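PDB 6J3A: gamma-glutamyltranspeptidase from Streptomyces lincolnensis, which probably cleaves or transfers gamma-glutamyl-type amide groups, as an LmbA-like member of the gamma-glutamyltranspeptidase family in the Ntn-hydrolase clan. Local coordinates for residues Phe2-Pro6 with Ala604-Arg608; Pro479-Leu483 with Ser546-Arg550; Phe513-Val517 with Leu529-Ile533; His539-Phe543 with Arg553-Thr558. All coordinates share one frame; numbering follows the deposited sequence.

Contact 1 joins the N-terminal loop, residues 2-6, to the end of strand 601-605 at residues 604-608. It closes almost the whole chain into one loop, and the other three contacts lie within that loop. Contact 2 opens at 479-483 and closes at 546-550, linking two loops near the middle of the molecule. Contact 3, between helices 506-519 and 529-534, lies entirely inside it. Contact 4 pairs strands 538-540 and 556-560. It opens before contact 2 has closed and closes afterwards, so the two cross. Contacts 1 and 3 also meet in space, where the side chain of Q530 bonds to the carbonyl of A605.

Contact 1 of 4, residues Phe2-Pro6 with Ala604-Arg608; sequences FTTRP and AANPR
T4 and R5 both pack against P607, each in its own way. The T4 side chain crosses the proline ring at about a right angle. Its OG1 sits 3.5 Å from CG of P607, and CG2 reaches the same carbon less closely. The chi1 of T4 (61°) puts OG1 between the backbone N and the carbonyl carbon, where it meets the proline. R5 extends farther, with a bend at chi2. One face of its guanidinium lies over the P607 backbone, and NH1 comes within 3.3 Å of CA of P607. NH2 is 3.4 Å from O of N606, but that oxygen is over the face and the angle is too poor for a hydrogen bond. NH2 also meets CB of A605.

The setting is the loop that follows strand 601-605. It begins with an Asx turn, in which OD1 of N606 accepts from N of R608 at 3.1 Å. The same OD1 takes a second bond from NH1 of R608 at 2.8 Å, this one in the carbonyl plane.

No direct hydrogen bond joins the two segments, and waters do so instead. One lies in the guanidinium plane, accepts from NH1 of R5 at 2.7 Å and donates to O of P607. Another donates to O of P6 at 3.0 Å and accepts only weakly from N of A605.

NH2 and NE of R5 find their hydrogen bonds outside the two segments. NH2 donates to O of G612, and NE bonds to O of T4 of the second subunit. F2 stacks on W584 of that second subunit.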
loop_
_atom_site.group_PDB
_atom_site.type_symbol
_atom_site.label_atom_id
_atom_site.label_comp_id
_atom_site.label_asym_id
_atom_site.label_seq_id
_atom_site.Cartn_x
_atom_site.Cartn_y
_atom_site.Cartn_z
ATOM N N PHE A 2 2.382 -9.854 12.617
ATOM C CA PHE A 2 2.122 -8.514 12.035
ATOM C C PHE A 2 3.188 -8.026 11.046
ATOM O O PHE A 2 4.383 -8.045 11.345
ATOM C CB PHE A 2 1.938 -7.443 13.121
ATOM C CG PHE A 2 1.655 -6.051 12.574
ATOM C CD1 PHE A 2 0.399 -5.730 12.043
ATOM C CD2 PHE A 2 2.633 -5.064 12.586
ATOM C CE1 PHE A 2 0.129 -4.457 11.541
ATOM C CE2 PHE A 2 2.364 -3.793 12.090
ATOM C CZ PHE A 2 1.110 -3.488 11.571
ATOM N N THR A 3 2.717 -7.592 9.876
ATOM C CA THR A 3 3.535 -6.925 8.872
ATOM C C THR A 3 2.915 -5.576 8.550
ATOM O O THR A 3 1.691 -5.405 8.574
ATOM C CB THR A 3 3.656 -7.736 7.571
ATOM O OG1 THR A 3 2.353 -8.024 7.058
ATOM C CG2 THR A 3 4.397 -9.037 7.812
ATOM N N THR A 4 3.785 -4.640 8.200
ATOM C CA THR A 4 3.425 -3.241 8.000
ATOM C C THR A 4 2.475 -3.041 6.815
ATOM O O THR A 4 1.750 -2.053 6.755
ATOM C CB THR A 4 4.684 -2.389 7.768
ATOM O OG1 THR A 4 5.375 -2.843 6.593
ATOM C CG2 THR A 4 5.615 -2.454 8.988
ATOM N N ARG A 5 2.518 -3.982 5.876
ATOM C CA ARG A 5 1.575 -4.077 4.770
ATOM C C ARG A 5 1.248 -5.544 4.581
ATOM O O ARG A 5 1.855 -6.419 5.205
ATOM C CB ARG A 5 2.174 -3.530 3.481
ATOM C CG ARG A 5 2.408 -2.034 3.489
ATOM C CD ARG A 5 3.875 -1.766 3.274
ATOM N NE ARG A 5 4.264 -0.420 3.661
ATOM C CZ ARG A 5 4.822 0.482 2.860
ATOM N NH1 ARG A 5 5.143 1.660 3.349
ATOM N NH2 ARG A 5 5.069 0.229 1.581
ATOM N N PRO A 6 0.255 -5.833 3.744
ATOM C CA PRO A 6 0.119 -7.241 3.413
ATOM C C PRO A 6 1.094 -7.577 2.313
ATOM O O PRO A 6 1.558 -6.681 1.602
ATOM C CB PRO A 6 -1.323 -7.365 2.925
ATOM C CG PRO A 6 -1.766 -5.981 2.590
ATOM C CD PRO A 6 -0.864 -5.004 3.265
ATOM N N ALA A 604 5.232 -7.190 -2.356
ATOM C CA ALA A 604 5.506 -6.535 -1.091
ATOM C C ALA A 604 6.385 -5.311 -1.359
ATOM O O ALA A 604 6.885 -5.124 -2.472
ATOM C CB ALA A 604 6.173 -7.489 -0.117
ATOM N N ALA A 605 6.532 -4.468 -0.343
ATOM C CA ALA A 605 7.374 -3.281 -0.449
ATOM C C ALA A 605 7.813 -2.763 0.910
ATOM O O ALA A 605 7.117 -2.911 1.911
ATOM C CB ALA A 605 6.667 -2.181 -1.226
ATOM N N ASN A 606 8.977 -2.126 0.897
ATOM C CA ASN A 606 9.613 -1.575 2.087
ATOM C C ASN A 606 8.828 -0.409 2.691
ATOM O O ASN A 606 8.423 0.494 1.958
ATOM C CB ASN A 606 11.024 -1.107 1.735
ATOM C CG ASN A 606 11.614 -0.205 2.792
ATOM O OD1 ASN A 606 11.912 -0.640 3.911
ATOM N ND2 ASN A 606 11.763 1.068 2.454
ATOM N N PRO A 607 8.627 -0.424 4.028
ATOM C CA PRO A 607 7.934 0.668 4.695
ATOM C C PRO A 607 8.839 1.813 5.179
ATOM O O PRO A 607 8.334 2.881 5.526
ATOM C CB PRO A 607 7.297 -0.034 5.886
ATOM C CG PRO A 607 8.320 -1.043 6.269
ATOM C CD PRO A 607 8.979 -1.485 4.994
ATOM N N ARG A 608 10.150 1.587 5.195
ATOM C CA ARG A 608 11.101 2.535 5.756
ATOM C C ARG A 608 11.189 3.754 4.846
ATOM O O ARG A 608 11.403 3.605 3.646
ATOM C CB ARG A 608 12.485 1.901 5.901
ATOM C CG ARG A 608 12.540 0.622 6.722
ATOM C CD ARG A 608 13.870 -0.080 6.527
ATOM N NE ARG A 608 13.955 -1.343 7.257
ATOM C CZ ARG A 608 13.405 -2.495 6.877
ATOM N NH1 ARG A 608 12.693 -2.584 5.751
ATOM N NH2 ARG A 608 13.574 -3.578 7.631
HETATM O O HOH W 1 5.672 3.246 5.471
HETATM O O HOH W 2 3.363 -4.439 0.676
#

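Contact 2 of 4, residues Pro479-Leu483 with Ser546-Arg550; sequences PRTTL and SFYPR
R480 and T482 meet S546 where two irregular loops pack in the buried interior of the gamma-glutamyltranspeptidase fold. One loop leads into strand 486-490, and the other connects strands 538-540 and 556-560. NH2 of R480 lies 2.9 Å from OG of S546, which sits at the edge of the guanidinium, in its plane. CG2 of T482 touches the same OG at 3.4 Å. The chi1 of T482 (47°) leaves this methyl beside the backbone N and turns OG1 toward CZ of F547, a looser contact.

A water ties the first shell together. It donates to O of R480 at 2.6 Å, accepts from NH2 of R480 at 2.9 Å and bonds to OG of S546.

Farther out, NH1 of R480 comes to 4.3 Å from NH2 of R550. E317 forms a salt bridge with NH1 of R480, which probably offsets this like-charge approach. R550 is positioned by a bond from NE to O of G545 and by a cation-pi contact with W464. Its guanidinium has O of S546 over one face, 3.4 Å above the plane. A second water lies in the plane of both guanidinium groups and accepts from NH1 of R480 and, at 3.0 Å, from NH2 of R550.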
loop_
_atom_site.group_PDB
_atom_site.type_symbol
_atom_site.label_atom_id
_atom_site.label_comp_id
_atom_site.label_asym_id
_atom_site.label_seq_id
_atom_site.Cartn_x
_atom_site.Cartn_y
_atom_site.Cartn_z
ATOM N N PRO A 479 31.924 1.442 -15.984
ATOM C CA PRO A 479 32.450 1.374 -14.635
ATOM C C PRO A 479 31.806 0.209 -13.886
ATOM O O PRO A 479 30.732 -0.296 -14.269
ATOM C CB PRO A 479 32.016 2.705 -14.024
ATOM C CG PRO A 479 30.770 3.055 -14.752
ATOM C CD PRO A 479 30.920 2.510 -16.138
ATOM N N ARG A 480 32.467 -0.199 -12.818
ATOM C CA ARG A 480 31.954 -1.249 -11.968
ATOM C C ARG A 480 30.788 -0.698 -11.153
ATOM O O ARG A 480 30.987 0.003 -10.164
ATOM C CB ARG A 480 33.064 -1.772 -11.073
ATOM C CG ARG A 480 32.784 -3.129 -10.479
ATOM C CD ARG A 480 32.587 -3.008 -8.994
ATOM N NE ARG A 480 33.853 -2.804 -8.299
ATOM C CZ ARG A 480 34.017 -2.098 -7.179
ATOM N NH1 ARG A 480 35.233 -2.013 -6.648
ATOM N NH2 ARG A 480 32.996 -1.456 -6.593
ATOM N N THR A 481 29.570 -1.034 -11.574
ATOM C CA THR A 481 28.355 -0.333 -11.120
ATOM C C THR A 481 27.678 -1.054 -9.948
ATOM O O THR A 481 27.648 -2.294 -9.910
ATOM C CB THR A 481 27.382 -0.098 -12.305
ATOM O OG1 THR A 481 26.344 0.804 -11.917
ATOM C CG2 THR A 481 26.767 -1.387 -12.836
ATOM N N THR A 482 27.160 -0.279 -8.987
ATOM C CA THR A 482 26.475 -0.851 -7.807
ATOM C C THR A 482 25.061 -1.383 -8.099
ATOM O O THR A 482 24.512 -2.155 -7.313
ATOM C CB THR A 482 26.383 0.149 -6.640
ATOM O OG1 THR A 482 25.933 1.419 -7.126
ATOM C CG2 THR A 482 27.736 0.292 -5.969
ATOM N N LEU A 483 24.505 -0.981 -9.239
ATOM C CA LEU A 483 23.131 -1.282 -9.624
ATOM C C LEU A 483 22.978 -2.760 -9.934
ATOM O O LEU A 483 23.642 -3.282 -10.828
ATOM C CB LEU A 483 22.742 -0.451 -10.848
ATOM C CG LEU A 483 23.104 1.046 -10.778
ATOM C CD1 LEU A 483 22.478 1.777 -11.956
ATOM C CD2 LEU A 483 22.737 1.691 -9.436
ATOM N N SER A 546 32.192 2.136 -3.139
ATOM C CA SER A 546 32.108 2.498 -4.557
ATOM C C SER A 546 32.099 4.019 -4.844
ATOM O O SER A 546 32.431 4.428 -5.963
ATOM C CB SER A 546 30.879 1.836 -5.195
ATOM O OG SER A 546 31.112 0.447 -5.393
ATOM N N PHE A 547 31.734 4.828 -3.839
ATOM C CA PHE A 547 31.505 6.272 -3.988
ATOM C C PHE A 547 32.660 7.115 -3.462
ATOM O O PHE A 547 33.202 6.819 -2.386
ATOM C CB PHE A 547 30.229 6.678 -3.236
ATOM C CG PHE A 547 28.996 6.013 -3.758
ATOM C CD1 PHE A 547 28.371 6.495 -4.906
ATOM C CD2 PHE A 547 28.472 4.888 -3.126
ATOM C CE1 PHE A 547 27.232 5.878 -5.401
ATOM C CE2 PHE A 547 27.339 4.266 -3.618
ATOM C CZ PHE A 547 26.720 4.753 -4.763
ATOM N N TYR A 548 33.008 8.163 -4.221
ATOM C CA TYR A 548 34.001 9.170 -3.827
ATOM C C TYR A 548 33.628 9.686 -2.447
ATOM O O TYR A 548 32.464 10.037 -2.272
ATOM C CB TYR A 548 33.954 10.335 -4.819
ATOM C CG TYR A 548 34.824 11.505 -4.442
ATOM C CD1 TYR A 548 36.156 11.549 -4.832
ATOM C CD2 TYR A 548 34.323 12.571 -3.688
ATOM C CE1 TYR A 548 36.974 12.607 -4.477
ATOM C CE2 TYR A 548 35.135 13.641 -3.333
ATOM C CZ TYR A 548 36.464 13.654 -3.736
ATOM O OH TYR A 548 37.304 14.698 -3.421
ATOM N N PRO A 549 34.546 9.757 -1.469
ATOM C CA PRO A 549 36.002 9.533 -1.575
ATOM C C PRO A 549 36.551 8.100 -1.310
ATOM O O PRO A 549 37.747 7.952 -1.004
ATOM C CB PRO A 549 36.538 10.481 -0.485
ATOM C CG PRO A 549 35.506 10.380 0.589
ATOM C CD PRO A 549 34.176 10.190 -0.109
ATOM N N ARG A 550 35.705 7.077 -1.415
ATOM C CA ARG A 550 36.139 5.658 -1.464
ATOM C C ARG A 550 36.857 5.118 -0.217
ATOM O O ARG A 550 37.780 4.297 -0.338
ATOM C CB ARG A 550 37.055 5.365 -2.674
ATOM C CG ARG A 550 36.673 5.968 -4.010
ATOM C CD ARG A 550 35.456 5.301 -4.604
ATOM N NE ARG A 550 35.662 3.913 -5.018
ATOM C CZ ARG A 550 36.030 3.507 -6.232
ATOM N NH1 ARG A 550 36.299 4.367 -7.210
ATOM N NH2 ARG A 550 36.133 2.206 -6.468
HETATM O O HOH W 3 35.301 0.217 -4.401
HETATM O O HOH W 4 30.527 -0.553 -7.706
#

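Contact 3 of 4, residues Phe513-Val517 with Leu529-Ile533; sequences FFLAV and LQGAI
F513 reaches across to A532 and I533 with the CD1-CE1 side of its ring, which they meet obliquely. CE1 of F513 lies 3.6 Å from CG1 of I533, and CD1 of F513 is 3.8 Å from CB of A532. The two longer side chains run side by side and point the same way. The first torsion explains the reach: CG of F513 is anti to the backbone N (chi1 168°), which brings the ring toward the 529-533 helix. At the ring edge, in its plane, O of L529 is 3.8 Å from CE1 of F513.

V517, one turn further along, backs the ring. Its CG2 lies 3.6 Å above one face of F513, offset toward the rim. With chi1 at 174°, CG1 takes the position anti to the backbone N and CG2 the one beside it. CG2 of V517 then touches CB of A532 at 3.9 Å, and more loosely CD2 of L529.

The A532 methyl thus sits among three residues. The third is A516, whose CB is 3.8 Å from CB of A532. With an alanine here in place of F513, CG1 of I533 and the A532 methyl would probably lose their aromatic partner, and a gap would be likely to open beside V517.

Facing alanines let the axes of the two segments approach to 8.7 Å, at 136° between their directions. Beyond them, L529 and V517 rest on M496, and I533 on A604. The pair is a hairpin of two oblique, roughly antiparallel helices covering strands 493-499 and 601-605, as in the helix-on-sheet layering of Ntn hydrolases.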
loop_
_atom_site.group_PDB
_atom_site.type_symbol
_atom_site.label_atom_id
_atom_site.label_comp_id
_atom_site.label_asym_id
_atom_site.label_seq_id
_atom_site.Cartn_x
_atom_site.Cartn_y
_atom_site.Cartn_z
ATOM N N PHE A 513 17.376 -10.529 2.426
ATOM C CA PHE A 513 15.991 -10.674 1.973
ATOM C C PHE A 513 15.709 -12.022 1.315
ATOM O O PHE A 513 14.816 -12.748 1.753
ATOM C CB PHE A 513 15.673 -9.559 0.991
ATOM C CG PHE A 513 14.400 -9.750 0.241
ATOM C CD1 PHE A 513 13.187 -9.571 0.871
ATOM C CD2 PHE A 513 14.417 -10.091 -1.101
ATOM C CE1 PHE A 513 12.001 -9.730 0.175
ATOM C CE2 PHE A 513 13.238 -10.252 -1.804
ATOM C CZ PHE A 513 12.027 -10.069 -1.165
ATOM N N PHE A 514 16.468 -12.340 0.268
ATOM C CA PHE A 514 16.272 -13.580 -0.485
ATOM C C PHE A 514 16.373 -14.827 0.381
ATOM O O PHE A 514 15.576 -15.748 0.215
ATOM C CB PHE A 514 17.268 -13.698 -1.627
ATOM C CG PHE A 514 17.279 -15.055 -2.281
ATOM C CD1 PHE A 514 16.416 -15.336 -3.336
ATOM C CD2 PHE A 514 18.152 -16.046 -1.838
ATOM C CE1 PHE A 514 16.429 -16.576 -3.942
ATOM C CE2 PHE A 514 18.165 -17.290 -2.435
ATOM C CZ PHE A 514 17.304 -17.557 -3.490
ATOM N N LEU A 515 17.358 -14.873 1.275
ATOM C CA LEU A 515 17.448 -15.983 2.242
ATOM C C LEU A 515 16.233 -16.029 3.181
ATOM O O LEU A 515 15.674 -17.101 3.460
ATOM C CB LEU A 515 18.749 -15.925 3.060
ATOM C CG LEU A 515 20.061 -16.202 2.307
ATOM C CD1 LEU A 515 21.246 -16.101 3.253
ATOM C CD2 LEU A 515 20.067 -17.561 1.633
ATOM N N ALA A 516 15.813 -14.869 3.662
ATOM C CA ALA A 516 14.608 -14.816 4.475
ATOM C C ALA A 516 13.408 -15.375 3.706
ATOM O O ALA A 516 12.681 -16.206 4.242
ATOM C CB ALA A 516 14.346 -13.406 4.956
ATOM N N VAL A 517 13.231 -14.971 2.448
ATOM C CA VAL A 517 12.126 -15.499 1.632
ATOM C C VAL A 517 12.162 -17.032 1.562
ATOM O O VAL A 517 11.138 -17.690 1.687
ATOM C CB VAL A 517 12.127 -14.941 0.191
ATOM C CG1 VAL A 517 11.049 -15.618 -0.655
ATOM C CG2 VAL A 517 11.917 -13.431 0.184
ATOM N N LEU A 529 6.918 -12.461 1.531
ATOM C CA LEU A 529 7.651 -11.343 0.956
ATOM C C LEU A 529 7.757 -10.182 1.942
ATOM O O LEU A 529 8.865 -9.757 2.274
ATOM C CB LEU A 529 6.981 -10.844 -0.337
ATOM C CG LEU A 529 6.822 -11.814 -1.519
ATOM C CD1 LEU A 529 6.195 -11.107 -2.721
ATOM C CD2 LEU A 529 8.154 -12.447 -1.927
ATOM N N GLN A 530 6.615 -9.687 2.417
ATOM C CA GLN A 530 6.609 -8.508 3.293
ATOM C C GLN A 530 7.230 -8.771 4.674
ATOM O O GLN A 530 7.877 -7.890 5.232
ATOM C CB GLN A 530 5.200 -7.923 3.439
ATOM C CG GLN A 530 5.139 -6.585 4.171
ATOM C CD GLN A 530 5.759 -5.439 3.398
ATOM O OE1 GLN A 530 5.410 -5.199 2.236
ATOM N NE2 GLN A 530 6.662 -4.700 4.047
ATOM N N GLY A 531 7.037 -9.967 5.217
ATOM C CA GLY A 531 7.664 -10.339 6.482
ATOM C C GLY A 531 9.178 -10.361 6.355
ATOM O O GLY A 531 9.898 -10.026 7.307
ATOM N N ALA A 532 9.657 -10.757 5.172
ATOM C CA ALA A 532 11.088 -10.739 4.865
ATOM C C ALA A 532 11.606 -9.305 4.750
ATOM O O ALA A 532 12.662 -8.985 5.278
ATOM C CB ALA A 532 11.377 -11.517 3.591
ATOM N N ILE A 533 10.841 -8.442 4.086
ATOM C CA ILE A 533 11.181 -7.022 3.977
ATOM C C ILE A 533 11.167 -6.302 5.325
ATOM O O ILE A 533 12.111 -5.585 5.645
ATOM C CB ILE A 533 10.226 -6.299 3.014
ATOM C CG1 ILE A 533 10.488 -6.787 1.580
ATOM C CG2 ILE A 533 10.408 -4.788 3.120
ATOM C CD1 ILE A 533 9.598 -6.191 0.512
#

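Contact 4 of 4, residues His539-Phe543 with Arg553-Thr558; sequences HNDSF and RPGSVT
H539 and T558 form an antiparallel hydrogen-bonded pair, and N540 and V557 the non-hydrogen-bonded pair next to it, in a beta hairpin with a long connecting loop. N of T558 meets O of H539 at 2.7 Å in an almost straight bond (178°). D541 extends the pairing: its N donates to O of S556, and its O accepts from N of R553. R553 to S556 make a type II turn.

The H539 and T558 side chains lie side by side, with NE2 of H539 3.3 Å from CB of T558. D541 and R553 also run alongside each other and end in a salt bridge, OD2 of D541 to NH1 of R553 at 2.8 Å. NH1 approaches on the anti side of the carboxylate, and the two planes are 56° apart. A leucine in place of R553 would probably leave the D541 carboxylate without this charged mate. OG of S556 lies over one face of the same guanidinium, 3.5 Å above it.

OD1 of N540 accepts from N of S542 at 3.0 Å on a lone pair, an Asx turn. S542 then joins the other turn: its OG accepts from N of G555 at 3.1 Å.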
loop_
_atom_site.group_PDB
_atom_site.type_symbol
_atom_site.label_atom_id
_atom_site.label_comp_id
_atom_site.label_asym_id
_atom_site.label_seq_id
_atom_site.Cartn_x
_atom_site.Cartn_y
_atom_site.Cartn_z
ATOM N N HIS A 539 23.952 -4.334 7.415
ATOM C CA HIS A 539 25.028 -4.313 6.408
ATOM C C HIS A 539 26.362 -4.113 7.085
ATOM O O HIS A 539 26.405 -3.654 8.224
ATOM C CB HIS A 539 24.818 -3.190 5.388
ATOM C CG HIS A 539 25.082 -1.812 5.925
ATOM N ND1 HIS A 539 26.210 -1.088 5.604
ATOM C CD2 HIS A 539 24.354 -1.022 6.746
ATOM C CE1 HIS A 539 26.160 0.087 6.205
ATOM N NE2 HIS A 539 25.046 0.151 6.907
ATOM N N ASN A 540 27.440 -4.443 6.378
ATOM C CA ASN A 540 28.796 -4.063 6.802
ATOM C C ASN A 540 29.420 -3.054 5.839
ATOM O O ASN A 540 28.948 -2.894 4.709
ATOM C CB ASN A 540 29.689 -5.302 6.981
ATOM C CG ASN A 540 30.245 -5.840 5.674
ATOM O OD1 ASN A 540 31.212 -5.307 5.133
ATOM N ND2 ASN A 540 29.665 -6.928 5.187
ATOM N N ASP A 541 30.478 -2.389 6.305
ATOM C CA ASP A 541 31.243 -1.426 5.486
ATOM C C ASP A 541 32.743 -1.742 5.492
ATOM O O ASP A 541 33.575 -0.845 5.310
ATOM C CB ASP A 541 31.033 0.017 5.978
ATOM C CG ASP A 541 29.660 0.567 5.654
ATOM O OD1 ASP A 541 29.209 0.489 4.485
ATOM O OD2 ASP A 541 29.050 1.117 6.588
ATOM N N SER A 542 33.088 -3.016 5.667
ATOM C CA SER A 542 34.490 -3.438 5.755
ATOM C C SER A 542 35.047 -3.828 4.382
ATOM O O SER A 542 35.421 -4.966 4.135
ATOM C CB SER A 542 34.648 -4.567 6.773
ATOM O OG SER A 542 36.012 -4.795 7.049
ATOM N N PHE A 543 35.121 -2.828 3.514
ATOM C CA PHE A 543 35.622 -2.946 2.138
ATOM C C PHE A 543 35.634 -1.524 1.556
ATOM O O PHE A 543 34.913 -0.662 2.064
ATOM C CB PHE A 543 34.704 -3.843 1.302
ATOM C CG PHE A 543 33.263 -3.433 1.360
ATOM C CD1 PHE A 543 32.800 -2.366 0.589
ATOM C CD2 PHE A 543 32.376 -4.082 2.210
ATOM C CE1 PHE A 543 31.483 -1.956 0.662
ATOM C CE2 PHE A 543 31.052 -3.688 2.276
ATOM C CZ PHE A 543 30.604 -2.621 1.503
ATOM N N ARG A 553 35.644 1.056 6.251
ATOM C CA ARG A 553 35.549 1.079 7.713
ATOM C C ARG A 553 35.783 -0.333 8.242
ATOM O O ARG A 553 34.866 -1.152 8.233
ATOM C CB ARG A 553 34.190 1.621 8.148
ATOM C CG ARG A 553 33.932 3.056 7.696
ATOM C CD ARG A 553 32.445 3.377 7.546
ATOM N NE ARG A 553 31.841 3.995 8.746
ATOM C CZ ARG A 553 30.636 3.706 9.274
ATOM N NH1 ARG A 553 29.843 2.760 8.760
ATOM N NH2 ARG A 553 30.216 4.362 10.359
ATOM N N PRO A 554 37.026 -0.632 8.675
ATOM C CA PRO A 554 37.368 -1.996 9.076
ATOM C C PRO A 554 36.510 -2.540 10.209
ATOM O O PRO A 554 36.300 -1.853 11.207
ATOM C CB PRO A 554 38.829 -1.877 9.530
ATOM C CG PRO A 554 39.365 -0.716 8.780
ATOM C CD PRO A 554 38.219 0.242 8.674
ATOM N N GLY A 555 36.016 -3.763 10.023
ATOM C CA GLY A 555 35.180 -4.458 11.005
ATOM C C GLY A 555 33.834 -3.829 11.350
ATOM O O GLY A 555 33.223 -4.203 12.353
ATOM N N SER A 556 33.358 -2.903 10.515
ATOM C CA SER A 556 32.178 -2.097 10.829
ATOM C C SER A 556 30.907 -2.723 10.297
ATOM O O SER A 556 30.782 -2.965 9.097
ATOM C CB SER A 556 32.305 -0.693 10.254
ATOM O OG SER A 556 31.233 0.121 10.696
ATOM N N VAL A 557 29.951 -2.944 11.195
ATOM C CA VAL A 557 28.653 -3.509 10.829
ATOM C C VAL A 557 27.498 -2.713 11.451
ATOM O O VAL A 557 27.562 -2.290 12.607
ATOM C CB VAL A 557 28.585 -5.009 11.188
ATOM C CG1 VAL A 557 28.491 -5.221 12.692
ATOM C CG2 VAL A 557 27.430 -5.678 10.469
ATOM N N THR A 558 26.445 -2.513 10.667
ATOM C CA THR A 558 25.324 -1.672 11.081
ATOM C C THR A 558 24.014 -2.470 11.107
ATOM O O THR A 558 23.525 -2.893 10.063
ATOM C CB THR A 558 25.196 -0.445 10.161
ATOM O OG1 THR A 558 26.447 0.251 10.125
ATOM C CG2 THR A 558 24.099 0.519 10.645
#